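Long-range contacts in pectate lyase (Paenibacillus sp. 0602, PDB 5GT5), which cleaves pectate and, probably, partly methylated pectins within the chain by beta-elimination, probably with the aid of calcium: residues N78-L86 with E134-T142; T71-D79 with T89-D97. The protein carries 1 engineered substitution. All blocks are in the same frame, centred on the assembly; numbering follows the deposited sequence.

Interaction 1: residues N78-L86 with E134-T142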
loop_
_atom_site.group_PDB
_atom_site.type_symbol
_atom_site.label_atom_id
_atom_site.label_comp_id
_atom_site.label_asym_id
_atom_site.label_seq_id
_atom_site.Cartn_x
_atom_site.Cartn_y
_atom_site.Cartn_z
ATOM N N ASN A 78 9.978 22.320 -18.253
ATOM C CA ASN A 78 11.048 22.763 -19.113
ATOM C C ASN A 78 10.491 23.286 -20.428
ATOM O O ASN A 78 9.520 22.731 -20.985
ATOM C CB ASN A 78 12.014 21.609 -19.360
ATOM C CG ASN A 78 12.709 21.167 -18.095
ATOM O OD1 ASN A 78 13.222 22.003 -17.341
ATOM N ND2 ASN A 78 12.738 19.858 -17.842
ATOM N N ASP A 79 11.105 24.356 -20.914
ATOM C CA ASP A 79 10.598 25.098 -22.059
ATOM C C ASP A 79 10.524 24.280 -23.332
ATOM O O ASP A 79 11.404 23.459 -23.599
ATOM C CB ASP A 79 11.528 26.282 -22.337
ATOM C CG ASP A 79 11.359 27.409 -21.339
ATOM O OD1 ASP A 79 10.381 27.397 -20.558
ATOM O OD2 ASP A 79 12.222 28.309 -21.345
ATOM N N ALA A 80 9.488 24.537 -24.119
ATOM C CA ALA A 80 9.457 24.047 -25.482
ATOM C C ALA A 80 10.503 24.838 -26.260
ATOM O O ALA A 80 10.549 26.081 -26.197
ATOM C CB ALA A 80 8.059 24.231 -26.072
ATOM N N LEU A 81 11.358 24.109 -26.972
ATOM C CA LEU A 81 12.436 24.703 -27.767
ATOM C C LEU A 81 12.196 24.670 -29.261
ATOM O O LEU A 81 12.857 25.414 -29.992
ATOM C CB LEU A 81 13.745 23.960 -27.493
ATOM C CG LEU A 81 14.091 23.810 -26.010
ATOM C CD1 LEU A 81 15.333 22.942 -25.752
ATOM C CD2 LEU A 81 14.242 25.204 -25.398
ATOM N N THR A 82 11.296 23.804 -29.732
ATOM C CA THR A 82 11.189 23.560 -31.188
ATOM C C THR A 82 9.787 23.468 -31.779
ATOM O O THR A 82 9.583 23.864 -32.919
ATOM C CB THR A 82 11.923 22.256 -31.606
ATOM O OG1 THR A 82 11.389 21.182 -30.801
ATOM C CG2 THR A 82 13.454 22.371 -31.419
ATOM N N HIS A 83 8.804 22.950 -31.046
ATOM C CA HIS A 83 7.492 22.792 -31.669
ATOM C C HIS A 83 6.781 24.142 -31.751
ATOM O O HIS A 83 6.630 24.807 -30.721
ATOM C CB HIS A 83 6.598 21.774 -30.949
ATOM C CG HIS A 83 5.495 21.249 -31.809
ATOM N ND1 HIS A 83 4.453 22.044 -32.263
ATOM C CD2 HIS A 83 5.299 20.022 -32.340
ATOM C CE1 HIS A 83 3.660 21.311 -33.027
ATOM N NE2 HIS A 83 4.158 20.084 -33.099
ATOM N N PRO A 84 6.362 24.541 -32.959
ATOM C CA PRO A 84 5.752 25.879 -33.076
ATOM C C PRO A 84 4.515 26.087 -32.183
ATOM O O PRO A 84 4.304 27.192 -31.687
ATOM C CB PRO A 84 5.384 25.962 -34.564
ATOM C CG PRO A 84 5.301 24.551 -35.050
ATOM C CD PRO A 84 6.369 23.810 -34.240
ATOM N N VAL A 85 3.731 25.040 -31.955
ATOM C CA VAL A 85 2.540 25.178 -31.123
ATOM C C VAL A 85 2.949 25.313 -29.668
ATOM O O VAL A 85 2.458 26.182 -28.963
ATOM C CB VAL A 85 1.584 24.000 -31.317
ATOM C CG1 VAL A 85 0.448 24.044 -30.306
ATOM C CG2 VAL A 85 1.020 23.989 -32.747
ATOM N N LEU A 86 3.846 24.440 -29.216
ATOM C CA LEU A 86 4.229 24.416 -27.813
ATOM C C LEU A 86 5.009 25.657 -27.413
ATOM O O LEU A 86 4.975 26.061 -26.248
ATOM C CB LEU A 86 4.993 23.119 -27.490
ATOM C CG LEU A 86 4.218 21.828 -27.741
ATOM C CD1 LEU A 86 5.079 20.633 -27.309
ATOM C CD2 LEU A 86 2.934 21.840 -26.924
ATOM N N GLU A 134 -0.072 15.896 -27.469
ATOM C CA GLU A 134 0.664 17.145 -27.693
ATOM C C GLU A 134 1.659 17.464 -26.583
ATOM O O GLU A 134 1.603 18.506 -25.920
ATOM C CB GLU A 134 -0.314 18.301 -28.005
ATOM C CG GLU A 134 -1.181 17.974 -29.218
ATOM C CD GLU A 134 -2.057 19.129 -29.714
ATOM O OE1 GLU A 134 -1.964 20.267 -29.201
ATOM O OE2 GLU A 134 -2.868 18.839 -30.619
ATOM N N LEU A 135 2.547 16.499 -26.380
ATOM C CA LEU A 135 3.621 16.596 -25.395
ATOM C C LEU A 135 4.926 16.067 -26.003
ATOM O O LEU A 135 5.801 15.569 -25.275
ATOM C CB LEU A 135 3.266 15.839 -24.099
ATOM C CG LEU A 135 4.088 16.233 -22.858
ATOM C CD1 LEU A 135 3.820 17.680 -22.432
ATOM C CD2 LEU A 135 3.779 15.312 -21.704
ATOM N N TRP A 136 5.072 16.207 -27.327
ATOM C CA TRP A 136 6.308 15.840 -28.023
ATOM C C TRP A 136 6.786 17.022 -28.847
ATOM O O TRP A 136 5.968 17.761 -29.395
ATOM C CB TRP A 136 6.096 14.621 -28.937
ATOM C CG TRP A 136 7.321 14.260 -29.787
ATOM C CD1 TRP A 136 8.339 13.399 -29.453
ATOM C CD2 TRP A 136 7.638 14.779 -31.085
ATOM N NE1 TRP A 136 9.263 13.345 -30.481
ATOM C CE2 TRP A 136 8.861 14.182 -31.489
ATOM C CE3 TRP A 136 7.000 15.695 -31.948
ATOM C CZ2 TRP A 136 9.455 14.478 -32.717
ATOM C CZ3 TRP A 136 7.581 15.979 -33.170
ATOM C CH2 TRP A 136 8.798 15.393 -33.536
ATOM N N GLU A 137 8.103 17.198 -28.947
ATOM C CA GLU A 137 8.715 18.093 -29.938
ATOM C C GLU A 137 10.035 17.489 -30.358
ATOM O O GLU A 137 10.547 16.598 -29.708
ATOM C CB GLU A 137 8.883 19.518 -29.397
ATOM C CG GLU A 137 9.952 19.635 -28.304
ATOM C CD GLU A 137 10.230 21.077 -27.932
ATOM O OE1 GLU A 137 9.454 21.974 -28.365
ATOM O OE2 GLU A 137 11.220 21.309 -27.208
ATOM N N TRP A 138 10.538 17.957 -31.495
ATOM C CA TRP A 138 11.810 17.516 -32.049
ATOM C C TRP A 138 12.980 17.902 -31.140
ATOM O O TRP A 138 13.009 18.986 -30.554
ATOM C CB TRP A 138 11.921 18.166 -33.437
ATOM C CG TRP A 138 13.229 17.953 -34.171
ATOM C CD1 TRP A 138 14.311 18.789 -34.169
ATOM C CD2 TRP A 138 13.567 16.853 -35.040
ATOM N NE1 TRP A 138 15.299 18.282 -34.987
ATOM C CE2 TRP A 138 14.868 17.099 -35.535
ATOM C CE3 TRP A 138 12.888 15.705 -35.457
ATOM C CZ2 TRP A 138 15.524 16.221 -36.408
ATOM C CZ3 TRP A 138 13.528 14.823 -36.361
ATOM C CH2 TRP A 138 14.844 15.089 -36.813
ATOM N N ASP A 139 13.954 17.009 -31.043
ATOM C CA ASP A 139 15.115 17.270 -30.199
ATOM C C ASP A 139 16.370 17.685 -30.973
ATOM O O ASP A 139 17.076 16.824 -31.523
ATOM C CB ASP A 139 15.449 16.034 -29.382
ATOM C CG ASP A 139 16.721 16.184 -28.617
ATOM O OD1 ASP A 139 17.091 17.336 -28.240
ATOM O OD2 ASP A 139 17.399 15.139 -28.402
ATOM N N GLU A 140 16.671 18.985 -30.968
ATOM C CA GLU A 140 17.988 19.448 -31.386
ATOM C C GLU A 140 19.001 19.458 -30.244
ATOM O O GLU A 140 20.178 19.084 -30.452
ATOM C CB GLU A 140 17.902 20.845 -31.967
ATOM C CG GLU A 140 17.202 20.905 -33.320
ATOM C CD GLU A 140 18.065 20.426 -34.481
ATOM O OE1 GLU A 140 19.329 20.509 -34.393
ATOM O OE2 GLU A 140 17.484 19.971 -35.509
ATOM N N SER A 141 18.576 19.885 -29.053
ATOM C CA SER A 141 19.499 20.126 -27.942
ATOM C C SER A 141 20.360 18.935 -27.576
ATOM O O SER A 141 21.576 19.078 -27.330
ATOM C CB SER A 141 18.703 20.597 -26.717
ATOM O OG SER A 141 19.583 20.911 -25.652
ATOM N N THR A 142 19.755 17.752 -27.551
ATOM C CA THR A 142 20.506 16.541 -27.239
ATOM C C THR A 142 20.626 15.565 -28.406
ATOM O O THR A 142 20.801 14.358 -28.208
ATOM C CB THR A 142 20.013 15.855 -25.938
ATOM O OG1 THR A 142 18.612 15.544 -26.020
ATOM C CG2 THR A 142 20.189 16.786 -24.753
#
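The carboxylate of Glu137 sits against three successive backbone amides, those of Leu81, Thr82 and His83, and this is the dense centre of the contact. Leu81 N meets OE2 of Glu137 at 2.8 Å, on the syn lone pair and nearly straight, with 171° at the hydrogen. The other oxygen is shared: Thr82 N and His83 N each lie 2.9 Å from Glu137 OE1, and both come from the same face of the carboxylate, well out of its plane. Glu137 CG lies between its own backbone N and carbonyl carbon (chi1 70°), and the chain runs extended from there, which carries the carboxylate up to the bend at 81-83. Asn149 ND2 donates to OE2 as well, so at least four N-H groups of the protein point at the two oxygens. Alongside, Thr82 OG1 donates to Trp138 O over 2.7 Å, in the carbonyl plane and on a lone pair, while CB of His83 packs on CB of Glu137 at 3.6 Å. His83 is also the N-cap of helix 84-89, its ring nitrogen ND1 taking Val85 N at 3.1 Å almost in the ring plane. Beyond it the methyls of Leu86 rest on backbone oxygens, CD2 on Glu134 O and CD1 on Trp136 O, Trp136 O itself accepting from Trp203 NE1 of helix 203-212.

The opposite end is looser. Leu81 and Ser141 are exposed, and Leu81 CD1 comes no nearer to Ser141 CB than 4.2 Å. Four N-H groups round one largely buried carboxylate would probably stabilise its charged form, and with two amides on OE1 and one on OE2 the rotation of the group is fixed, holding the turn before the helix to the loop after strand 131-133.

Interaction 2: residues T71-D79 with T89-D97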
loop_
_atom_site.group_PDB
_atom_site.type_symbol
_atom_site.label_atom_id
_atom_site.label_comp_id
_atom_site.label_asym_id
_atom_site.label_seq_id
_atom_site.Cartn_x
_atom_site.Cartn_y
_atom_site.Cartn_z
ATOM N N THR A 71 -0.253 28.128 -10.378
ATOM C CA THR A 71 0.132 27.962 -8.993
ATOM C C THR A 71 0.024 26.477 -8.694
ATOM O O THR A 71 -0.717 25.795 -9.388
ATOM C CB THR A 71 -0.824 28.811 -8.060
ATOM O OG1 THR A 71 -0.310 28.802 -6.727
ATOM C CG2 THR A 71 -2.276 28.307 -8.094
ATOM N N SER A 72 0.731 25.993 -7.675
ATOM C CA SER A 72 0.623 24.581 -7.291
ATOM C C SER A 72 -0.839 24.191 -7.234
ATOM O O SER A 72 -1.665 24.917 -6.656
ATOM C CB SER A 72 1.290 24.291 -5.946
ATOM O OG SER A 72 2.631 24.726 -5.959
ATOM N N PRO A 73 -1.200 23.048 -7.832
ATOM C CA PRO A 73 -0.324 21.959 -8.315
ATOM C C PRO A 73 0.260 22.119 -9.713
ATOM O O PRO A 73 0.895 21.167 -10.166
ATOM C CB PRO A 73 -1.273 20.763 -8.334
ATOM C CG PRO A 73 -2.608 21.383 -8.720
ATOM C CD PRO A 73 -2.630 22.724 -7.984
ATOM N N PHE A 74 0.027 23.234 -10.401
ATOM C CA PHE A 74 0.681 23.509 -11.693
ATOM C C PHE A 74 2.013 24.204 -11.509
ATOM O O PHE A 74 2.152 25.081 -10.648
ATOM C CB PHE A 74 -0.161 24.466 -12.536
ATOM C CG PHE A 74 -1.354 23.841 -13.219
ATOM C CD1 PHE A 74 -2.471 23.424 -12.481
ATOM C CD2 PHE A 74 -1.411 23.767 -14.615
ATOM C CE1 PHE A 74 -3.593 22.884 -13.118
ATOM C CE2 PHE A 74 -2.532 23.226 -15.270
ATOM C CZ PHE A 74 -3.633 22.804 -14.533
ATOM N N ALA A 75 2.981 23.849 -12.353
ATOM C CA ALA A 75 4.234 24.580 -12.437
ATOM C C ALA A 75 4.649 24.621 -13.891
ATOM O O ALA A 75 4.214 23.786 -14.686
ATOM C CB ALA A 75 5.299 23.904 -11.632
ATOM N N LYS A 76 5.497 25.575 -14.233
ATOM C CA LYS A 76 6.057 25.611 -15.584
ATOM C C LYS A 76 7.023 24.434 -15.754
ATOM O O LYS A 76 7.876 24.188 -14.896
ATOM C CB LYS A 76 6.811 26.926 -15.824
ATOM C CG LYS A 76 7.228 27.107 -17.274
ATOM C CD LYS A 76 8.079 28.364 -17.481
ATOM C CE LYS A 76 9.494 28.154 -16.924
ATOM N NZ LYS A 76 10.322 27.103 -17.628
ATOM N N HIS A 77 6.859 23.689 -16.848
ATOM C CA HIS A 77 7.802 22.614 -17.170
ATOM C C HIS A 77 9.013 23.173 -17.924
ATOM O O HIS A 77 9.075 24.379 -18.198
ATOM C CB HIS A 77 7.092 21.572 -18.046
ATOM C CG HIS A 77 7.537 20.159 -17.796
ATOM N ND1 HIS A 77 8.856 19.807 -17.556
ATOM C CD2 HIS A 77 6.827 19.010 -17.737
ATOM C CE1 HIS A 77 8.928 18.506 -17.368
ATOM N NE2 HIS A 77 7.712 17.997 -17.467
ATOM N N ASN A 78 9.978 22.320 -18.253
ATOM C CA ASN A 78 11.048 22.763 -19.113
ATOM C C ASN A 78 10.491 23.286 -20.428
ATOM O O ASN A 78 9.520 22.731 -20.985
ATOM C CB ASN A 78 12.014 21.609 -19.360
ATOM C CG ASN A 78 12.709 21.167 -18.095
ATOM O OD1 ASN A 78 13.222 22.003 -17.341
ATOM N ND2 ASN A 78 12.738 19.858 -17.842
ATOM N N ASP A 79 11.105 24.356 -20.914
ATOM C CA ASP A 79 10.598 25.098 -22.059
ATOM C C ASP A 79 10.524 24.280 -23.332
ATOM O O ASP A 79 11.404 23.459 -23.599
ATOM C CB ASP A 79 11.528 26.282 -22.337
ATOM C CG ASP A 79 11.359 27.409 -21.339
ATOM O OD1 ASP A 79 10.381 27.397 -20.558
ATOM O OD2 ASP A 79 12.222 28.309 -21.345
ATOM N N THR A 89 2.004 27.790 -26.533
ATOM C CA THR A 89 1.188 27.351 -25.407
ATOM C C THR A 89 1.941 27.173 -24.099
ATOM O O THR A 89 1.337 27.275 -23.019
ATOM C CB THR A 89 0.487 26.026 -25.697
ATOM O OG1 THR A 89 1.478 24.998 -25.879
ATOM C CG2 THR A 89 -0.357 26.126 -26.924
ATOM N N GLY A 90 3.234 26.876 -24.194
ATOM C CA GLY A 90 4.017 26.439 -23.058
ATOM C C GLY A 90 3.599 25.030 -22.681
ATOM O O GLY A 90 2.707 24.425 -23.292
ATOM N N VAL A 91 4.251 24.520 -21.650
ATOM C CA VAL A 91 4.024 23.160 -21.155
ATOM C C VAL A 91 4.057 23.237 -19.631
ATOM O O VAL A 91 4.941 23.857 -19.048
ATOM C CB VAL A 91 5.117 22.192 -21.682
ATOM C CG1 VAL A 91 4.977 20.819 -21.070
ATOM C CG2 VAL A 91 5.062 22.094 -23.215
ATOM N N SER A 92 3.080 22.616 -18.993
ATOM C CA SER A 92 3.012 22.585 -17.530
ATOM C C SER A 92 3.365 21.220 -16.984
ATOM O O SER A 92 3.352 20.207 -17.712
ATOM C CB SER A 92 1.597 22.918 -17.057
ATOM O OG SER A 92 1.220 24.245 -17.446
ATOM N N LYS A 93 3.717 21.200 -15.704
ATOM C CA LYS A 93 3.805 19.964 -14.935
ATOM C C LYS A 93 2.803 20.069 -13.800
ATOM O O LYS A 93 2.831 21.028 -13.031
ATOM C CB LYS A 93 5.203 19.754 -14.361
ATOM C CG LYS A 93 5.295 18.438 -13.617
ATOM C CD LYS A 93 6.647 18.236 -12.952
ATOM C CE LYS A 93 7.650 17.743 -13.956
ATOM N NZ LYS A 93 8.961 17.432 -13.292
ATOM N N ILE A 94 1.903 19.089 -13.715
ATOM C CA ILE A 94 0.844 19.088 -12.703
ATOM C C ILE A 94 1.144 17.983 -11.721
ATOM O O ILE A 94 1.208 16.808 -12.100
ATOM C CB ILE A 94 -0.523 18.865 -13.343
ATOM C CG1 ILE A 94 -0.808 19.938 -14.419
ATOM C CG2 ILE A 94 -1.571 18.865 -12.257
ATOM C CD1 ILE A 94 -1.910 19.597 -15.376
ATOM N N THR A 95 1.392 18.363 -10.465
ATOM C CA THR A 95 1.813 17.395 -9.456
ATOM C C THR A 95 0.688 17.082 -8.480
ATOM O O THR A 95 0.292 17.955 -7.685
ATOM C CB THR A 95 3.046 17.883 -8.673
ATOM O OG1 THR A 95 4.125 18.078 -9.592
ATOM C CG2 THR A 95 3.486 16.833 -7.664
ATOM N N VAL A 96 0.222 15.835 -8.526
ATOM C CA VAL A 96 -0.780 15.304 -7.619
ATOM C C VAL A 96 -0.026 14.717 -6.453
ATOM O O VAL A 96 0.639 13.672 -6.608
ATOM C CB VAL A 96 -1.577 14.198 -8.344
ATOM C CG1 VAL A 96 -2.581 13.526 -7.440
ATOM C CG2 VAL A 96 -2.303 14.783 -9.579
ATOM N N ASP A 97 -0.112 15.377 -5.292
ATOM C CA ASP A 97 0.779 15.099 -4.165
ATOM C C ASP A 97 -0.029 14.791 -2.908
ATOM O O ASP A 97 -0.915 15.554 -2.517
ATOM C CB ASP A 97 1.660 16.337 -3.905
ATOM C CG ASP A 97 2.792 16.089 -2.912
ATOM O OD1 ASP A 97 2.883 15.006 -2.302
ATOM O OD2 ASP A 97 3.612 17.018 -2.742
#
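Ala75 and Lys93 form the hydrogen-bonded pair of this contact: Ala75 O accepts from Lys93 N at 2.8 Å, and Ala75 N donates to Lys93 O at a more bent 145°. Their strands, 74-76 and 92-97, run antiparallel, the axes 4.6 Å apart at closest and the directions 149° apart. The bonding extends past both ends of strand 74-76, since Pro73 O takes Thr95 N and His77 N reaches Val91 O at 2.9 Å. In the non-hydrogen-bonded pair Phe74-Ile94, CG1 of Ile94 stands over the ring centre of Phe74, 3.8 Å from the centroid, a CH-pi contact; Ser92 OG lies at the ring edge but is bonded to Leu60 O. Lys93, bent at chi3 (-81°), brings CE over a face of the His77 imidazole, 3.5 Å from NE2. The other ring nitrogen, ND1, accepts Asn78 N at 2.8 Å, and Lys76 NZ is shared between Asp79 OD1, as a salt bridge, and His77 O. On its far side strand 92-97 bonds to strand 115-120, which runs parallel to it. Strand 74-76 is thus an antiparallel edge strand added to a parallel sheet of the right-handed beta-helix of polysaccharide lyase family 1.

Overall arrangement
From the N terminus, the chain passes through strand 74-76, turns at 78-83 into helix 84-89 and returns along strand 92-97, so interaction 2 closes a short hairpin-like excursion with the helix in its connection. Interaction 1 starts within that excursion, at 78-86, and reaches forward 48 residues to the loop after strand 131-133. The two contacts therefore cross along the chain and share Asn78 and Asp79. Their centres are 15 Å apart, and they meet through packing: Leu135 CD1 lies 3.6 Å from Val91 CG1. Together they tie the edge of one beta-helix sheet, through helix 84-89, to a loop packed on helix 203-212.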